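Local coordinates for computationally designed four-helix bundle protein (Synthetic construct, PDB 3U3B) that has no known biological function, serving instead as a hyperthermostable four-helix bundle whose hydrophobic core was wholly redesigned by computation on a flexible backbone, at residues D24-K27 / E28-N32; E34-E37 / Y38-K41; R44-H47 / T48-E51; N70-D73 / K74-N77; T83-L86 / I87-V90. All coordinates share one frame; numbering follows the deposited sequence. Where two conformers were deposited one is given.

Contact 1 of 5, residues D24-K27 / E28-N32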
# COMPACT_ATOMS: atom_id res chain seq x y z
N ASP A 24 -2.55 -6.85 6.79
CA ASP A 24 -2.68 -8.25 7.19
C ASP A 24 -1.50 -9.07 6.66
O ASP A 24 -0.95 -9.90 7.37
CB ASP A 24 -4.02 -8.82 6.70
CG ASP A 24 -5.23 -8.32 7.53
OD1 ASP A 24 -5.10 -7.99 8.73
OD2 ASP A 24 -6.33 -8.22 6.96
N ASP A 25 -1.05 -8.79 5.43
CA ASP A 25 0.14 -9.48 4.89
C ASP A 25 1.45 -9.02 5.54
O ASP A 25 2.36 -9.83 5.74
CB ASP A 25 0.22 -9.33 3.36
CG ASP A 25 -0.77 -10.24 2.64
OD1 ASP A 25 -1.35 -11.15 3.28
OD2 ASP A 25 -0.95 -10.04 1.42
N ILE A 26 1.53 -7.75 5.92
CA ILE A 26 2.70 -7.24 6.60
C ILE A 26 2.87 -7.92 7.97
O ILE A 26 3.98 -8.20 8.41
CB ILE A 26 2.64 -5.74 6.79
CG1 ILE A 26 2.99 -5.03 5.48
CG2 ILE A 26 3.59 -5.31 7.87
CD1 ILE A 26 2.93 -3.53 5.61
N LYS A 27 1.75 -8.19 8.64
CA LYS A 27 1.83 -8.87 9.92
C LYS A 27 2.47 -10.23 9.75
O LYS A 27 3.30 -10.66 10.59
CB LYS A 27 0.44 -9.02 10.53
CG LYS A 27 -0.13 -7.72 11.00
CD LYS A 27 -1.48 -7.89 11.70
CE LYS A 27 -2.03 -6.53 12.19
NZ LYS A 27 -2.59 -5.65 11.10
N GLU A 28 2.09 -10.91 8.68
CA GLU A 28 2.64 -12.26 8.42
C GLU A 28 4.11 -12.21 8.02
O GLU A 28 4.89 -13.06 8.45
CB GLU A 28 1.86 -13.00 7.31
CG GLU A 28 0.42 -13.45 7.66
CD GLU A 28 0.23 -13.85 9.13
OE1 GLU A 28 1.04 -14.65 9.64
OE2 GLU A 28 -0.73 -13.34 9.77
N VAL A 29 4.48 -11.25 7.15
CA VAL A 29 5.87 -11.19 6.68
C VAL A 29 6.82 -10.73 7.80
O VAL A 29 8.03 -11.01 7.77
CB VAL A 29 6.01 -10.33 5.39
CG1 VAL A 29 6.11 -8.85 5.72
CG2 VAL A 29 7.21 -10.82 4.56
N GLU A 30 6.25 -10.08 8.80
CA GLU A 30 7.00 -9.68 9.97
C GLU A 30 7.60 -10.88 10.68
O GLU A 30 8.68 -10.78 11.24
CB GLU A 30 6.05 -9.03 10.94
CG GLU A 30 6.04 -7.56 10.88
CD GLU A 30 4.93 -7.04 11.74
OE1 GLU A 30 4.74 -7.62 12.83
OE2 GLU A 30 4.24 -6.08 11.35
N LYS A 31 6.87 -11.99 10.68
CA LYS A 31 7.29 -13.21 11.36
C LYS A 31 8.41 -13.94 10.62
O LYS A 31 9.12 -14.77 11.20
CB LYS A 31 6.10 -14.16 11.52
CG LYS A 31 4.93 -13.54 12.23
CD LYS A 31 3.74 -14.48 12.27
CE LYS A 31 2.48 -13.76 12.74
NZ LYS A 31 1.29 -14.65 12.77
N ASN A 32 8.54 -13.64 9.33
CA ASN A 32 9.52 -14.27 8.45
C ASN A 32 9.86 -13.36 7.27
O ASN A 32 9.33 -13.53 6.17
CB ASN A 32 8.98 -15.61 7.93
CG ASN A 32 9.97 -16.32 7.03
OD1 ASN A 32 11.19 -16.16 7.17
ND2 ASN A 32 9.45 -17.08 6.07
O HOH W 1 3.40 -10.01 13.16

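Contact 2 of 5, residues E34-E37 / Y38-K41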
# COMPACT_ATOMS: atom_id res chain seq x y z
N GLU A 34 11.97 -12.76 5.05
CA GLU A 34 12.52 -13.19 3.78
C GLU A 34 11.48 -13.94 2.95
O GLU A 34 11.80 -14.49 1.91
CB GLU A 34 13.73 -14.10 4.04
CG GLU A 34 14.79 -13.49 4.96
CD GLU A 34 15.81 -12.64 4.21
OE1 GLU A 34 16.95 -13.12 4.01
OE2 GLU A 34 15.49 -11.50 3.84
N ASP A 35 10.24 -13.99 3.42
CA ASP A 35 9.22 -14.73 2.71
C ASP A 35 8.75 -13.92 1.51
O ASP A 35 7.83 -13.09 1.62
CB ASP A 35 8.03 -15.08 3.61
CG ASP A 35 7.04 -16.02 2.93
OD1 ASP A 35 7.18 -16.24 1.70
OD2 ASP A 35 6.13 -16.54 3.61
N MET A 36 9.37 -14.17 0.36
CA MET A 36 9.05 -13.39 -0.86
C MET A 36 7.62 -13.55 -1.34
O MET A 36 7.12 -12.72 -2.12
CB MET A 36 10.02 -13.78 -1.99
CG MET A 36 11.45 -13.40 -1.72
SD MET A 36 11.59 -11.68 -1.18
CE MET A 36 13.38 -11.53 -1.02
N GLU A 37 6.92 -14.59 -0.89
CA GLU A 37 5.53 -14.76 -1.28
C GLU A 37 4.66 -13.58 -0.79
O GLU A 37 3.81 -13.03 -1.52
CB GLU A 37 5.02 -16.10 -0.75
CG GLU A 37 3.67 -16.52 -1.26
CD GLU A 37 3.31 -17.93 -0.84
OE1 GLU A 37 4.22 -18.69 -0.43
OE2 GLU A 37 2.11 -18.28 -0.90
N TYR A 38 4.90 -13.15 0.45
CA TYR A 38 4.13 -12.03 0.99
C TYR A 38 4.56 -10.72 0.37
O TYR A 38 3.72 -9.90 0.06
CB TYR A 38 4.26 -11.98 2.52
CG TYR A 38 3.37 -12.98 3.20
CD1 TYR A 38 1.99 -12.85 3.16
CD2 TYR A 38 3.90 -14.06 3.91
CE1 TYR A 38 1.16 -13.76 3.79
CE2 TYR A 38 3.07 -14.97 4.56
CZ TYR A 38 1.70 -14.81 4.48
OH TYR A 38 0.86 -15.71 5.11
N TRP A 39 5.85 -10.55 0.13
CA TRP A 39 6.30 -9.33 -0.52
C TRP A 39 5.73 -9.19 -1.93
O TRP A 39 5.32 -8.09 -2.34
CB TRP A 39 7.79 -9.25 -0.54
CG TRP A 39 8.38 -8.97 0.82
CD1 TRP A 39 9.27 -9.76 1.50
CD2 TRP A 39 8.11 -7.84 1.66
NE1 TRP A 39 9.58 -9.18 2.71
CE2 TRP A 39 8.88 -8.01 2.84
CE3 TRP A 39 7.30 -6.71 1.53
CZ2 TRP A 39 8.86 -7.09 3.87
CZ3 TRP A 39 7.29 -5.78 2.58
CH2 TRP A 39 8.07 -5.99 3.73
N ASN A 40 5.67 -10.28 -2.66
CA ASN A 40 5.03 -10.25 -3.97
C ASN A 40 3.56 -9.88 -3.92
O ASN A 40 3.09 -9.05 -4.73
CB ASN A 40 5.24 -11.58 -4.71
CG ASN A 40 6.54 -11.61 -5.46
OD1 ASN A 40 6.69 -10.91 -6.46
ND2 ASN A 40 7.49 -12.47 -5.02
N LYS A 41 2.80 -10.49 -3.01
CA LYS A 41 1.37 -10.16 -2.87
C LYS A 41 1.18 -8.69 -2.51
O LYS A 41 0.28 -8.01 -3.02
CB LYS A 41 0.71 -11.02 -1.78
CG LYS A 41 0.35 -12.43 -2.28
CD LYS A 41 0.09 -13.44 -1.14
CE LYS A 41 0.13 -14.90 -1.63
NZ LYS A 41 -0.70 -15.12 -2.86

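Contact 3 of 5, residues R44-H47 / T48-E51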
# COMPACT_ATOMS: atom_id res chain seq x y z
N ARG A 44 1.78 -6.39 -5.47
CA ARG A 44 0.64 -6.38 -6.40
C ARG A 44 -0.62 -5.66 -5.84
O ARG A 44 -1.37 -5.04 -6.60
CB ARG A 44 0.31 -7.78 -6.95
CG ARG A 44 1.36 -8.30 -7.96
CD ARG A 44 1.04 -9.67 -8.56
NE ARG A 44 1.02 -10.72 -7.53
CZ ARG A 44 1.98 -11.59 -7.28
NH1 ARG A 44 3.09 -11.64 -8.00
NH2 ARG A 44 1.81 -12.46 -6.30
N LEU A 45 -0.83 -5.73 -4.52
CA LEU A 45 -1.89 -5.00 -3.86
C LEU A 45 -1.65 -3.50 -3.97
O LEU A 45 -2.58 -2.74 -4.32
CB LEU A 45 -2.02 -5.41 -2.39
CG LEU A 45 -2.69 -6.77 -2.16
CD1 LEU A 45 -2.40 -7.26 -0.74
CD2 LEU A 45 -4.19 -6.72 -2.43
N VAL A 46 -0.43 -3.08 -3.68
CA VAL A 46 -0.09 -1.66 -3.74
C VAL A 46 -0.21 -1.12 -5.19
O VAL A 46 -0.67 0.01 -5.40
CB VAL A 46 1.30 -1.41 -3.17
CG1 VAL A 46 1.74 0.03 -3.34
CG2 VAL A 46 1.34 -1.78 -1.68
N HIS A 47 0.20 -1.93 -6.17
CA HIS A 47 0.10 -1.57 -7.58
C HIS A 47 -1.36 -1.36 -7.99
O HIS A 47 -1.69 -0.48 -8.80
CB HIS A 47 0.73 -2.69 -8.42
CG HIS A 47 0.97 -2.34 -9.85
ND1 HIS A 47 0.05 -2.61 -10.84
CD2 HIS A 47 2.03 -1.77 -10.46
CE1 HIS A 47 0.52 -2.20 -12.00
NE2 HIS A 47 1.72 -1.69 -11.80
N THR A 48 -2.23 -2.20 -7.44
CA THR A 48 -3.67 -2.12 -7.65
C THR A 48 -4.23 -0.80 -7.08
O THR A 48 -5.01 -0.08 -7.73
CB THR A 48 -4.37 -3.34 -7.03
OG1 THR A 48 -3.95 -4.53 -7.70
CG2 THR A 48 -5.87 -3.24 -7.13
N MET A 49 -3.83 -0.47 -5.87
CA MET A 49 -4.23 0.79 -5.23
C MET A 49 -3.76 2.00 -6.01
O MET A 49 -4.49 2.99 -6.13
CB MET A 49 -3.63 0.85 -3.83
CG MET A 49 -4.19 -0.19 -2.89
SD MET A 49 -3.70 0.21 -1.18
CE MET A 49 -1.99 -0.27 -1.10
N LYS A 50 -2.53 1.94 -6.51
CA LYS A 50 -1.92 3.03 -7.26
C LYS A 50 -2.72 3.31 -8.52
O LYS A 50 -2.98 4.48 -8.82
CB LYS A 50 -0.50 2.64 -7.63
CG LYS A 50 0.26 3.59 -8.54
CD LYS A 50 0.54 4.90 -7.89
CE LYS A 50 1.60 5.68 -8.67
NZ LYS A 50 1.23 5.86 -10.10
N GLU A 51 -3.09 2.26 -9.24
CA GLU A 51 -3.97 2.37 -10.42
C GLU A 51 -5.26 3.12 -10.06
O GLU A 51 -5.68 4.05 -10.76
CB GLU A 51 -4.30 0.98 -10.98
CG GLU A 51 -5.29 1.03 -12.15
CD GLU A 51 -5.71 -0.33 -12.66
OE1 GLU A 51 -5.35 -1.37 -12.05
OE2 GLU A 51 -6.40 -0.37 -13.70

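Contact 4 of 5, residues N70-D73 / K74-N77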
# COMPACT_ATOMS: atom_id res chain seq x y z
N ASN A 70 8.49 1.32 -4.90
CA ASN A 70 9.93 1.38 -5.12
C ASN A 70 10.69 0.57 -4.07
O ASN A 70 11.61 -0.19 -4.42
CB ASN A 70 10.45 2.81 -5.13
CG ASN A 70 10.05 3.57 -6.37
OD1 ASN A 70 9.61 2.98 -7.37
ND2 ASN A 70 10.21 4.89 -6.33
N LEU A 71 10.32 0.73 -2.80
CA LEU A 71 10.99 0.03 -1.72
C LEU A 71 10.75 -1.47 -1.82
O LEU A 71 11.69 -2.26 -1.72
CB LEU A 71 10.51 0.55 -0.36
CG LEU A 71 11.34 0.14 0.86
CD1 LEU A 71 12.79 0.62 0.73
CD2 LEU A 71 10.71 0.71 2.11
N VAL A 72 9.51 -1.87 -2.04
CA VAL A 72 9.21 -3.28 -2.13
C VAL A 72 9.87 -3.89 -3.36
O VAL A 72 10.41 -5.00 -3.30
CB VAL A 72 7.70 -3.56 -2.08
CG1 VAL A 72 7.45 -5.04 -2.24
CG2 VAL A 72 7.14 -3.10 -0.76
N ASP A 73 9.86 -3.18 -4.49
CA ASP A 73 10.56 -3.71 -5.64
C ASP A 73 12.06 -4.02 -5.37
O ASP A 73 12.57 -5.09 -5.79
CB ASP A 73 10.43 -2.78 -6.83
CG ASP A 73 10.96 -3.41 -8.10
OD1 ASP A 73 10.38 -4.44 -8.52
OD2 ASP A 73 11.94 -2.89 -8.66
N LYS A 74 12.75 -3.11 -4.70
CA LYS A 74 14.15 -3.34 -4.30
C LYS A 74 14.31 -4.62 -3.46
O LYS A 74 15.29 -5.37 -3.63
CB LYS A 74 14.71 -2.13 -3.53
CG LYS A 74 15.11 -0.94 -4.42
CD LYS A 74 15.68 0.19 -3.55
CE LYS A 74 15.75 1.56 -4.27
NZ LYS A 74 16.93 1.75 -5.18
N MET A 75 13.35 -4.89 -2.57
CA MET A 75 13.37 -6.10 -1.75
C MET A 75 13.17 -7.37 -2.58
O MET A 75 13.80 -8.40 -2.33
CB MET A 75 12.27 -6.05 -0.70
CG MET A 75 12.39 -4.89 0.25
SD MET A 75 11.00 -4.88 1.40
CE MET A 75 10.76 -3.13 1.59
N LEU A 76 12.27 -7.29 -3.56
CA LEU A 76 11.97 -8.42 -4.45
C LEU A 76 13.10 -8.80 -5.39
O LEU A 76 13.31 -9.97 -5.70
CB LEU A 76 10.72 -8.10 -5.29
CG LEU A 76 9.44 -8.11 -4.46
CD1 LEU A 76 8.22 -7.77 -5.34
CD2 LEU A 76 9.30 -9.48 -3.78
N ASN A 77 13.83 -7.80 -5.87
CA ASN A 77 14.91 -8.05 -6.79
C ASN A 77 16.27 -7.92 -6.08
O ASN A 77 17.25 -7.43 -6.66
CB ASN A 77 14.77 -7.12 -7.99
CG ASN A 77 13.49 -7.40 -8.79
OD1 ASN A 77 13.37 -8.44 -9.44
ND2 ASN A 77 12.53 -6.47 -8.75

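Contact 5 of 5, residues T83-L86 / I87-V90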
# COMPACT_ATOMS: atom_id res chain seq x y z
N THR A 83 15.27 -5.91 6.53
CA THR A 83 15.41 -5.75 7.96
C THR A 83 14.08 -5.34 8.62
O THR A 83 13.12 -4.97 7.94
CB THR A 83 16.40 -4.62 8.30
OG1 THR A 83 15.94 -3.40 7.71
CG2 THR A 83 17.81 -4.91 7.77
N SER A 84 14.07 -5.39 9.95
CA SER A 84 12.98 -4.85 10.73
C SER A 84 12.74 -3.38 10.36
O SER A 84 11.60 -2.96 10.18
CB SER A 84 13.30 -4.99 12.22
OG SER A 84 14.51 -4.30 12.53
N ASP A 85 13.82 -2.62 10.24
CA ASP A 85 13.73 -1.18 10.00
C ASP A 85 13.16 -0.86 8.62
O ASP A 85 12.45 0.13 8.44
CB ASP A 85 15.09 -0.50 10.17
CG ASP A 85 15.50 -0.38 11.63
OD1 ASP A 85 14.60 -0.45 12.49
OD2 ASP A 85 16.71 -0.21 11.91
N LEU A 86 13.48 -1.69 7.64
CA LEU A 86 12.93 -1.52 6.31
C LEU A 86 11.42 -1.77 6.34
O LEU A 86 10.64 -1.08 5.67
CB LEU A 86 13.62 -2.48 5.35
CG LEU A 86 13.11 -2.45 3.91
CD1 LEU A 86 13.19 -1.04 3.35
CD2 LEU A 86 13.92 -3.42 3.06
N ILE A 87 11.02 -2.77 7.12
CA ILE A 87 9.60 -3.08 7.26
C ILE A 87 8.91 -1.92 7.98
O ILE A 87 7.79 -1.53 7.61
CB ILE A 87 9.35 -4.40 8.01
CG1 ILE A 87 9.97 -5.55 7.22
CG2 ILE A 87 7.86 -4.62 8.19
CD1 ILE A 87 9.92 -6.86 7.92
N ASP A 88 9.60 -1.32 8.94
CA ASP A 88 9.03 -0.18 9.64
C ASP A 88 8.81 1.01 8.70
O ASP A 88 7.84 1.75 8.86
CB ASP A 88 9.91 0.23 10.82
CG ASP A 88 9.87 -0.77 11.95
OD1 ASP A 88 8.84 -1.47 12.10
OD2 ASP A 88 10.87 -0.85 12.70
N LYS A 89 9.69 1.22 7.73
CA LYS A 89 9.49 2.36 6.85
C LYS A 89 8.29 2.14 5.93
O LYS A 89 7.55 3.07 5.63
CB LYS A 89 10.75 2.66 6.03
CG LYS A 89 10.74 4.07 5.44
CD LYS A 89 11.63 4.12 4.22
CE LYS A 89 12.25 5.49 3.97
NZ LYS A 89 13.16 5.42 2.77
N VAL A 90 8.11 0.90 5.49
CA VAL A 90 6.91 0.50 4.77
C VAL A 90 5.63 0.74 5.60
O VAL A 90 4.64 1.29 5.11
CB VAL A 90 6.95 -0.98 4.39
CG1 VAL A 90 5.64 -1.40 3.74
CG2 VAL A 90 8.10 -1.24 3.44
O HOH W 2 9.05 -3.96 11.88

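Contact 1 of 5, residues D24-K27 / E28-N32
I26 and E30 show how one turn of an amphipathic helix sorts its groups, here in the last turns of helix 3-30 of the four-helix bundle. The two side chains pass at a slant, and E30 OE2 comes within 3.6 Å of I26 CG2. Beyond CG the E30 chain is extended (chi2 172°), which carries its carboxylate out past the isoleucine to a salt bridge with K91 on helix 84-102. The backbone links the same pair, E30 N donating to I26 O at 3.0 Å. The other carboxylate oxygen is tied by water: one molecule donates to E30 OE1 at 2.8 Å and to K27 O at 2.7 Å. With E30 cut back to an alanine, K91 would probably lose its charged mate and that water one of its two acceptors. On the buried side, V29 sets CG1 between its own backbone N and carbonyl carbon (chi1 83°), V29 CG1 lying 3.5 Å from I26 O, while V29 also packs on W39. I26 itself faces V90 and L94. Farther round the helix, a salt bridge joins K31 to E28, with K31 NZ meeting E28 OE1 on its syn side at 3.1 Å, 18° out of the carboxylate plane.

Contact 2 of 5, residues E34-E37 / Y38-K41
M36 O is gripped twice by N40, whose backbone N and side-chain ND2 each donate to it at 2.9 Å. The two donors arrive from opposite faces of the carbonyl plane. The backbone bond is the straighter one, at 163° about the hydrogen, and ND2 comes from well above the plane; the amide of N40 lies against the preceding turn. The turn begins at D35, the N-cap of helix 36-56. Its CG stands anti to the backbone nitrogen (chi1 -173°), which turns D35 OD1 to accept from E37 N at 3.1 Å, from above the carboxylate plane. D35 O in turn accepts from Y38 N. The second carboxylate oxygen, D35 OD2, approaches Y38 CD2 to 3.3 Å, with the carboxylate and ring planes 76° apart. M36 and W39 make a Met-aromatic contact, in which M36 SD lies 4.0 Å from W39 CD1 at a slant to the ring. The indole is held at its polar end as well, NE1 donating to P33 O, and it packs against helix 59-76. On the outer side E37 and K41 run side by side, E37 CG 3.9 Å from K41 CE, their opposite charges near but not paired in direct contact. The chemistry follows from the place: at a helix start the first N-H groups lack a preceding turn to accept from them, a side chain such as that of D35 can supply an acceptor, and its carboxylate is probably also favoured by the helix dipole.

Contact 3 of 5, residues R44-H47 / T48-E51
T48 holds R44 O with two donors of its own, the hydroxyl OG1 at 2.9 Å and the backbone N at 3.1 Å. They reach the oxygen from opposite faces of its carbonyl plane, OG1 with the smaller tilt and N from above. This works because OG1 stands anti to its own carbonyl carbon (chi1 -64°), folded back toward the preceding turn; the hydroxyl is thereby satisfied within its own helix. On the inward side, V46 and M49 form the apolar half of the first shell. The methionine chain bends at its last torsion (chi3 -76°) and brings M49 CE back over the previous turn, 3.5 Å from V46 CA and 3.7 Å from V46 CG2. Nearer its root, M49 CG rests 3.3 Å from L45 O. Successive backbone bonds fix these positions: M49 N donates to L45 O, K50 N to V46 O at 2.9 Å, and E51 N to H47 O. Around this first shell, L18 and I19 of helix 3-30 and L65 of helix 59-76 pack on M49, while M69 of helix 59-76 touches both V46 and H47. K50 turns its end away from this turn to a salt bridge with E54, one turn farther on. T55 OG1 bonds to E51 O. An apolar strip turned to two partner helices, with polar groups round the rest of the surface, is the hallmark of an amphipathic helix in a four-helix bundle, the fold of the Hpt domain that this sequence matches.

Contact 4 of 5, residues N70-D73 / K74-N77
L71 and M75 press together on the inner side of this helical turn, M75 CE lying 3.4 Å from L71 CG. That spacing is closer than carbon atoms usually keep, but L71 was modelled in two conformers, so the tightness is doubtful. The methionine chain bends at its last torsion (chi3 -145°) and lays CE beside the leucine, with M75 CG 3.4 Å from L71 O. V72 adds looser contacts, its CG1 standing 4.2 Å from L76 CD1. L86 and V90 of helix 84-102 close over L71 and M75, and W39 of helix 36-56 meets M75 and L76, as expected where helix 59-76 lends its apolar stripe to the core of the four-helix bundle. On the outer side the side chains are held more lightly. N77, the first residue to leave helical geometry, donates from its backbone N to D73 O at 3.0 Å, almost along the C=O axis. N77 ND2 adds only a weak bond to D73 O, at 3.3 Å. N77 ND2 also lies 3.0 Å from D73 OD1, but the angle is poor for a bond, and the carboxylate and amide planes are turned 64° apart. Were D73 replaced by an alanine, the N77 amide would probably be freer to turn, and the touch on Y43 would be lost. K74 sends its chain past N70 O, with K74 CG 3.6 Å from that oxygen, and on to a salt bridge with E79.

Contact 5 of 5, residues T83-L86 / I87-V90
The N-cap of helix 84-102 sets the first turn of the bundle's last helix, and T83 and I87 meet across it. T83 places OG1 between its backbone N and carbonyl carbon (chi1 59°), from where T83 OG1 accepts from L86 N at 3.0 Å, a capping bond. The carbonyl of T83 starts the regular pattern, taking the bond from I87 N. Against that oxygen also lies the isoleucine side chain, with I87 CG1 3.3 Å from T83 O; this branch stands anti to its own carbonyl carbon (chi1 -62°), which takes it back toward the cap. On the solvent side S84 O accepts from D88 N at 2.9 Å, in the carbonyl plane, and a water bridges S84 O and D88 OD1, donating to both. D85 and D88 bring like charges near each other: D85 OD1 is 3.8 Å from D88 OD2, the carboxylate planes 45° apart. The pair probably repels, yet acidic groups close to a helix start are likely to be favoured by the helix dipole. L86 and V90 lie on the inner side, facing helix 59-76. V90 N donates to L86 O at 3.2 Å, K89 N adding a weak second bond to that oxygen, and V90 CG2 comes to 3.4 Å from the same L86 O.

All five contacts are local, each within one helix or its cap, and together they sample every helix of the bundle. Contact 3 is the most central, its centre about 7 Å from that of the chain; the others lie about 13 to 14 Å out, and contact 2 is the surface one. Contacts 2 and 3 share helix 36-56. Contacts 2 and 5 are N-cap sites, using aspartate and threonine, whereas contacts 1 and 4 lie toward the C-terminal ends of helices 3-30 and 59-76. Contact 3 pairs a methionine-valine face with a threonine bonded within its helix; contact 1 has salt bridges and a water at its polar rim, contact 4 a weak amide bond outside. Contacts 4 and 5 pack directly on each other.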